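FtsY (Mycoplasma mycoides, PDB 1ZU5) serves as a receptor for the signal recognition particle, pairing an SRP54-type helical bundle with a GTPase domain of the P-loop NTPase class. Local coordinates at residues F108-V113 and E230-I235; A141-A146 and A174-V179. All blocks are in the same frame, centred on the assembly; numbering follows the deposited sequence.

Contact 1. Residues F108-V113 and E230-I235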
ATOM      1  N   PHE A 108      -3.913 -13.999  -4.830  1.00 36.67           N
ATOM      2  CA  PHE A 108      -3.085 -12.830  -4.449  1.00 35.80           C
ATOM      3  C   PHE A 108      -2.048 -13.297  -3.449  1.00 35.54           C
ATOM      4  O   PHE A 108      -2.364 -14.030  -2.507  1.00 35.13           O
ATOM      5  CB  PHE A 108      -3.879 -11.720  -3.762  1.00 35.53           C
ATOM      6  CG  PHE A 108      -5.011 -11.116  -4.584  1.00 34.26           C
ATOM      7  CD1 PHE A 108      -5.967 -10.301  -3.938  1.00 33.44           C
ATOM      8  CD2 PHE A 108      -5.138 -11.356  -5.941  1.00 32.77           C
ATOM      9  CE1 PHE A 108      -7.026  -9.721  -4.641  1.00 35.76           C
ATOM     10  CE2 PHE A 108      -6.182 -10.795  -6.668  1.00 32.46           C
ATOM     11  CZ  PHE A 108      -7.142  -9.974  -6.020  1.00 36.65           C
ATOM     12  N   MET A 109      -0.823 -12.820  -3.632  1.00 35.16           N
ATOM     13  CA  MET A 109       0.254 -13.075  -2.725  1.00 35.24           C
ATOM     14  C   MET A 109       0.605 -11.828  -1.965  1.00 34.22           C
ATOM     15  O   MET A 109       0.687 -10.755  -2.575  1.00 35.86           O
ATOM     16  CB  MET A 109       1.453 -13.528  -3.529  1.00 35.92           C
ATOM     17  CG  MET A 109       1.267 -14.957  -3.985  1.00 39.48           C
ATOM     18  SD  MET A 109       2.599 -15.561  -4.973  1.00 47.78           S
ATOM     19  CE  MET A 109       3.869 -14.367  -4.658  1.00 41.89           C
ATOM     20  N   LEU A 110       0.829 -11.949  -0.647  1.00 31.65           N
ATOM     21  CA  LEU A 110       1.250 -10.795   0.172  1.00 29.56           C
ATOM     22  C   LEU A 110       2.674 -10.920   0.633  1.00 28.47           C
ATOM     23  O   LEU A 110       3.126 -12.015   1.038  1.00 25.31           O
ATOM     24  CB  LEU A 110       0.298 -10.539   1.355  1.00 30.31           C
ATOM     25  CG  LEU A 110      -0.769  -9.453   1.110  1.00 29.46           C
ATOM     26  CD1 LEU A 110      -1.850  -9.935   0.161  1.00 28.30           C
ATOM     27  CD2 LEU A 110      -1.362  -9.035   2.397  1.00 32.44           C
ATOM     28  N   VAL A 111       3.394  -9.797   0.497  1.00 28.10           N
ATOM     29  CA  VAL A 111       4.785  -9.677   0.899  1.00 27.76           C
ATOM     30  C   VAL A 111       4.997  -8.457   1.801  1.00 28.68           C
ATOM     31  O   VAL A 111       4.202  -7.497   1.798  1.00 29.52           O
ATOM     32  CB  VAL A 111       5.830  -9.746  -0.325  1.00 26.79           C
ATOM     33  CG1 VAL A 111       5.562 -10.954  -1.216  1.00 27.66           C
ATOM     34  CG2 VAL A 111       5.868  -8.489  -1.142  1.00 27.03           C
ATOM     35  N   GLY A 112       6.072  -8.497   2.580  1.00 29.27           N
ATOM     36  CA  GLY A 112       6.363  -7.433   3.503  1.00 29.59           C
ATOM     37  C   GLY A 112       7.300  -7.817   4.626  1.00 30.17           C
ATOM     38  O   GLY A 112       7.326  -8.951   5.074  1.00 27.45           O
ATOM     39  N   VAL A 113       8.012  -6.814   5.131  1.00 32.03           N
ATOM     40  CA  VAL A 113       9.025  -6.990   6.178  1.00 33.13           C
ATOM     41  C   VAL A 113       8.390  -7.395   7.493  1.00 33.38           C
ATOM     42  O   VAL A 113       8.817  -8.352   8.134  1.00 34.54           O
ATOM     43  CB  VAL A 113       9.839  -5.708   6.277  1.00 33.89           C
ATOM     44  CG1 VAL A 113      10.702  -5.653   7.548  1.00 35.82           C
ATOM     45  CG2 VAL A 113      10.711  -5.677   5.059  1.00 33.10           C
ATOM     46  N   GLU A 230      -2.077 -10.690  -8.240  1.00 37.26           N
ATOM     47  CA  GLU A 230      -1.699  -9.551  -7.404  1.00 35.83           C
ATOM     48  C   GLU A 230      -0.552 -10.089  -6.535  1.00 34.85           C
ATOM     49  O   GLU A 230      -0.553 -11.259  -6.099  1.00 33.89           O
ATOM     50  CB  GLU A 230      -2.899  -9.132  -6.552  1.00 35.89           C
ATOM     51  CG  GLU A 230      -3.445  -7.664  -6.575  1.00 34.95           C
ATOM     52  CD  GLU A 230      -3.145  -6.808  -7.820  1.00 37.32           C
ATOM     53  OE1 GLU A 230      -2.017  -6.240  -7.964  1.00 38.11           O
ATOM     54  OE2 GLU A 230      -4.065  -6.621  -8.638  1.00 35.24           O
ATOM     55  N   VAL A 231       0.472  -9.261  -6.370  1.00 33.99           N
ATOM     56  CA  VAL A 231       1.535  -9.529  -5.419  1.00 32.27           C
ATOM     57  C   VAL A 231       1.648  -8.262  -4.604  1.00 31.77           C
ATOM     58  O   VAL A 231       2.266  -7.289  -5.057  1.00 30.48           O
ATOM     59  CB  VAL A 231       2.876  -9.821  -6.095  1.00 32.95           C
ATOM     60  CG1 VAL A 231       4.000  -9.834  -5.036  1.00 30.33           C
ATOM     61  CG2 VAL A 231       2.815 -11.122  -6.899  1.00 29.03           C
ATOM     62  N   LEU A 232       1.044  -8.259  -3.409  1.00 30.84           N
ATOM     63  CA  LEU A 232       0.927  -7.012  -2.659  1.00 30.26           C
ATOM     64  C   LEU A 232       1.933  -6.855  -1.524  1.00 29.17           C
ATOM     65  O   LEU A 232       1.977  -7.663  -0.626  1.00 29.68           O
ATOM     66  CB  LEU A 232      -0.511  -6.832  -2.163  1.00 30.96           C
ATOM     67  CG  LEU A 232      -1.598  -7.046  -3.225  1.00 29.86           C
ATOM     68  CD1 LEU A 232      -2.930  -7.305  -2.546  1.00 29.82           C
ATOM     69  CD2 LEU A 232      -1.631  -5.818  -4.138  1.00 31.54           C
ATOM     70  N   LEU A 233       2.713  -5.788  -1.610  1.00 27.65           N
ATOM     71  CA  LEU A 233       3.685  -5.355  -0.649  1.00 26.48           C
ATOM     72  C   LEU A 233       3.109  -4.438   0.465  1.00 27.34           C
ATOM     73  O   LEU A 233       2.554  -3.364   0.202  1.00 26.58           O
ATOM     74  CB  LEU A 233       4.814  -4.645  -1.407  1.00 25.83           C
ATOM     75  CG  LEU A 233       6.017  -3.966  -0.695  1.00 23.21           C
ATOM     76  CD1 LEU A 233       6.738  -4.886   0.257  1.00 20.96           C
ATOM     77  CD2 LEU A 233       6.994  -3.268  -1.778  1.00 21.30           C
ATOM     78  N   VAL A 234       3.228  -4.891   1.714  1.00 27.92           N
ATOM     79  CA  VAL A 234       2.705  -4.151   2.841  1.00 28.24           C
ATOM     80  C   VAL A 234       3.784  -3.174   3.267  1.00 28.85           C
ATOM     81  O   VAL A 234       4.948  -3.575   3.466  1.00 29.43           O
ATOM     82  CB  VAL A 234       2.305  -5.139   4.011  1.00 29.10           C
ATOM     83  CG1 VAL A 234       1.993  -4.385   5.271  1.00 28.40           C
ATOM     84  CG2 VAL A 234       1.117  -6.010   3.608  1.00 26.82           C
ATOM     85  N   ILE A 235       3.429  -1.884   3.331  1.00 29.26           N
ATOM     86  CA  ILE A 235       4.349  -0.822   3.812  1.00 28.93           C
ATOM     87  C   ILE A 235       3.631  -0.061   4.937  1.00 30.66           C
ATOM     88  O   ILE A 235       2.495   0.456   4.736  1.00 30.94           O
ATOM     89  CB  ILE A 235       4.756   0.163   2.728  1.00 28.70           C
ATOM     90  CG1 ILE A 235       5.358  -0.568   1.548  1.00 28.15           C
ATOM     91  CG2 ILE A 235       5.721   1.212   3.265  1.00 24.30           C
ATOM     92  CD1 ILE A 235       5.777   0.364   0.414  1.00 27.23           C
TER
HETATM   93  O   HOH W   1       7.544  -3.889   3.990  1.00 25.42           O
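M109 O accepts the shortest polar bond between the two strands, from L232 N at 2.7 Å, and a CA-H of V231 also points at it. L232 O is used in the same twofold way: V111 N meets it at 2.8 Å, and L110 CA lies close by. Bonds from M109 N to E230 O and from V234 N to V111 O complete the parallel pairing. On one side of the sheet, E230 lies alongside F108 and its CG sits over the middle of the ring, 4.1 Å from the centroid; E230 CB is pressed tighter, 3.2 Å from F108 CD2. The carboxylate turns away to S257 and K285, which would favour its charged form. Farther along, L110 CD1 meets L232 CD1 at 3.9 Å, while L110 CD2 touches V234 CG2. The other side carries M109 CE against V231 CG2; L233, whose CG is trans to N (chi1 177°), swings CD1 toward the first strand against V111 CG2 (4.0 Å). Where the first segment leaves the strand pairing, one water accepts from V113 N and donates to V234 O, 2.7 Å away. Helices 115-131 and 240-253 cover the two sides, and G112 leads into a loop whose sequence fits a Walker A P-loop; neighbouring parallel strands at the centre of the sheet, with helices on both faces, are typical of P-loop NTPases.

Contact 2. Residues A141-A146 and A174-V179. Unlike the reference sequence in segment 141-146: R145 (reference Ser).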
ATOM      1  N   ALA A 141       1.365 -19.698   4.538  1.00 32.84           N
ATOM      2  CA  ALA A 141       2.600 -20.290   4.034  1.00 33.07           C
ATOM      3  C   ALA A 141       3.899 -19.650   4.541  1.00 33.28           C
ATOM      4  O   ALA A 141       4.970 -20.060   4.111  1.00 33.63           O
ATOM      5  CB  ALA A 141       2.584 -20.362   2.540  1.00 32.75           C
ATOM      6  N   ASP A 142       3.818 -18.691   5.476  1.00 33.64           N
ATOM      7  CA  ASP A 142       4.983 -18.173   6.189  1.00 33.66           C
ATOM      8  C   ASP A 142       5.344 -19.119   7.373  1.00 34.49           C
ATOM      9  O   ASP A 142       5.422 -18.710   8.550  1.00 34.43           O
ATOM     10  CB  ASP A 142       4.660 -16.797   6.686  1.00 33.30           C
ATOM     11  CG  ASP A 142       5.882 -15.954   6.971  1.00 33.75           C
ATOM     12  OD1 ASP A 142       7.027 -16.289   6.599  1.00 34.48           O
ATOM     13  OD2 ASP A 142       5.679 -14.874   7.545  1.00 32.28           O
ATOM     14  N   THR A 143       5.600 -20.383   7.042  1.00 34.78           N
ATOM     15  CA  THR A 143       5.751 -21.448   8.046  1.00 35.24           C
ATOM     16  C   THR A 143       7.005 -21.348   8.923  1.00 35.28           C
ATOM     17  O   THR A 143       7.085 -21.979   9.927  1.00 34.81           O
ATOM     18  CB  THR A 143       5.696 -22.837   7.377  1.00 35.30           C
ATOM     19  OG1 THR A 143       6.678 -22.894   6.345  1.00 36.28           O
ATOM     20  CG2 THR A 143       4.307 -23.093   6.729  1.00 34.77           C
ATOM     21  N   PHE A 144       7.967 -20.525   8.547  1.00 35.29           N
ATOM     22  CA  PHE A 144       9.232 -20.426   9.269  1.00 35.55           C
ATOM     23  C   PHE A 144       9.222 -19.286  10.224  1.00 35.41           C
ATOM     24  O   PHE A 144      10.225 -19.068  10.895  1.00 35.49           O
ATOM     25  CB  PHE A 144      10.435 -20.255   8.296  1.00 35.46           C
ATOM     26  CG  PHE A 144      10.661 -21.453   7.417  1.00 37.75           C
ATOM     27  CD1 PHE A 144      10.913 -21.312   6.062  1.00 39.01           C
ATOM     28  CD2 PHE A 144      10.569 -22.743   7.947  1.00 40.27           C
ATOM     29  CE1 PHE A 144      11.092 -22.446   5.254  1.00 37.08           C
ATOM     30  CE2 PHE A 144      10.732 -23.857   7.145  1.00 41.18           C
ATOM     31  CZ  PHE A 144      11.002 -23.698   5.797  1.00 39.05           C
ATOM     32  N   ARG A 145       8.113 -18.542  10.240  1.00 35.07           N
ATOM     33  CA  ARG A 145       7.891 -17.453  11.170  1.00 34.86           C
ATOM     34  C   ARG A 145       7.037 -17.930  12.322  1.00 34.04           C
ATOM     35  O   ARG A 145       5.857 -18.150  12.175  1.00 34.02           O
ATOM     36  CB  ARG A 145       7.209 -16.298  10.466  1.00 35.24           C
ATOM     37  CG  ARG A 145       7.359 -14.957  11.147  1.00 37.85           C
ATOM     38  CD  ARG A 145       6.768 -13.864  10.249  1.00 41.66           C
ATOM     39  NE  ARG A 145       7.660 -12.705  10.200  1.00 47.82           N
ATOM     40  CZ  ARG A 145       8.318 -12.248   9.132  1.00 48.56           C
ATOM     41  NH1 ARG A 145       8.200 -12.803   7.926  1.00 46.12           N
ATOM     42  NH2 ARG A 145       9.101 -11.186   9.288  1.00 51.08           N
ATOM     43  N   ALA A 146       7.661 -18.111  13.480  1.00 33.34           N
ATOM     44  CA  ALA A 146       6.946 -18.395  14.724  1.00 32.84           C
ATOM     45  C   ALA A 146       5.746 -17.445  14.986  1.00 32.16           C
ATOM     46  O   ALA A 146       5.881 -16.232  15.003  1.00 33.02           O
ATOM     47  CB  ALA A 146       7.954 -18.389  15.919  1.00 32.24           C
ATOM     48  N   ALA A 174       5.986 -28.800   6.591  1.00 59.62           N
ATOM     49  CA  ALA A 174       5.845 -27.389   6.921  1.00 57.37           C
ATOM     50  C   ALA A 174       6.670 -26.517   5.989  1.00 55.82           C
ATOM     51  O   ALA A 174       7.036 -25.407   6.347  1.00 56.29           O
ATOM     52  CB  ALA A 174       6.225 -27.132   8.364  1.00 57.88           C
ATOM     53  N   ASP A 175       6.981 -27.035   4.800  1.00 53.63           N
ATOM     54  CA  ASP A 175       7.534 -26.261   3.680  1.00 51.03           C
ATOM     55  C   ASP A 175       6.409 -25.288   3.263  1.00 49.56           C
ATOM     56  O   ASP A 175       5.243 -25.679   3.207  1.00 49.50           O
ATOM     57  CB  ASP A 175       7.955 -27.248   2.552  1.00 50.72           C
ATOM     58  CG  ASP A 175       8.417 -26.566   1.199  1.00 51.03           C
ATOM     59  OD1 ASP A 175       8.400 -25.304   0.963  1.00 46.84           O
ATOM     60  OD2 ASP A 175       8.817 -27.373   0.328  1.00 52.11           O
ATOM     61  N   PRO A 176       6.747 -24.004   3.051  1.00 48.29           N
ATOM     62  CA  PRO A 176       5.841 -23.023   2.450  1.00 47.11           C
ATOM     63  C   PRO A 176       5.181 -23.534   1.174  1.00 46.54           C
ATOM     64  O   PRO A 176       3.963 -23.523   1.069  1.00 46.92           O
ATOM     65  CB  PRO A 176       6.770 -21.881   2.098  1.00 45.69           C
ATOM     66  CG  PRO A 176       7.796 -21.952   3.094  1.00 46.69           C
ATOM     67  CD  PRO A 176       8.042 -23.385   3.385  1.00 48.16           C
ATOM     68  N   ALA A 177       5.990 -23.991   0.226  1.00 46.17           N
ATOM     69  CA  ALA A 177       5.491 -24.508  -1.048  1.00 45.43           C
ATOM     70  C   ALA A 177       4.489 -25.625  -0.862  1.00 44.61           C
ATOM     71  O   ALA A 177       3.538 -25.729  -1.602  1.00 44.48           O
ATOM     72  CB  ALA A 177       6.671 -24.956  -1.973  1.00 45.44           C
ATOM     73  N   SER A 178       4.669 -26.453   0.143  1.00 44.42           N
ATOM     74  CA  SER A 178       3.669 -27.499   0.414  1.00 43.79           C
ATOM     75  C   SER A 178       2.304 -26.945   0.854  1.00 42.82           C
ATOM     76  O   SER A 178       1.296 -27.397   0.377  1.00 42.97           O
ATOM     77  CB  SER A 178       4.221 -28.554   1.384  1.00 43.52           C
ATOM     78  OG  SER A 178       3.208 -28.984   2.299  1.00 47.14           O
ATOM     79  N   VAL A 179       2.265 -25.962   1.749  1.00 42.28           N
ATOM     80  CA  VAL A 179       1.005 -25.284   2.086  1.00 40.61           C
ATOM     81  C   VAL A 179       0.327 -24.652   0.834  1.00 40.90           C
ATOM     82  O   VAL A 179      -0.868 -24.771   0.657  1.00 38.79           O
ATOM     83  CB  VAL A 179       1.191 -24.183   3.210  1.00 41.31           C
ATOM     84  CG1 VAL A 179      -0.166 -23.532   3.588  1.00 35.64           C
ATOM     85  CG2 VAL A 179       1.943 -24.741   4.464  1.00 37.78           C
TER
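T143 and P176 bring the loop after strand 136-140, whose D-T-F-R sequence resembles the DTFR motif of SRP-type GTPases, against the first turn of helix 176-189. The main bump is the pyrrolidine ring of P176, which fits a hollow lined by A141 O, the T143 hydroxyl and the F144 ring. P176 CB lies 3.3 Å from A141 O, and P176 CD rests 3.3 Å from T143 OG1. F144 closes the rim: its side chain crosses the proline at about a right angle and brings CE1 to 3.7 Å from P176 CD. T143 OG1 lies over the middle of the F144 ring, and both line the hollow.

A second fit lies next to it. A141 CB rests against both P176 O and V179 CB, and the T143 and V179 side chains meet tip to tip, CG2 to CG2 at 3.7 Å. Helix 206-220 backs this region, with M216 touching both A141 and P176. D175 caps the helix: its OD1 takes A177 N from above the carboxylate plane and also pairs with K215. Across the type I turn that begins at D142, R145, which stands where the reference sequence has Ser, makes a long salt bridge, NH1 lying 3.3 Å from D142 OD2 on its syn side. With chi1 at 55°, T143 places its hydroxyl between its own N and carbonyl carbon, and from there OG1 donates a short 2.5 Å bond to A174 O, tilted 31° from that carbonyl plane.

After the N-terminal helices, the chain enters the sheet on strand 106-111, passes through the loop that fits a Walker A motif and helix 115-131, and returns on strand 136-140. Contact 2 then closes a loop of 27 residues holding helix 148-158 and strand 164-168, tying the loop that follows strand 136-140 to the start of helix 176-189. The chain next adds strand 194-198 and helix 206-220 before contact 1 closes the larger loop of 116 residues, within which contact 2 is nested. Their centres lie 16 Å apart, yet the two meet where V113 O packs 3.1 Å from R145 NH2. Contact 1 joins central strands; contact 2 joins loop and helix toward the 164-168 edge.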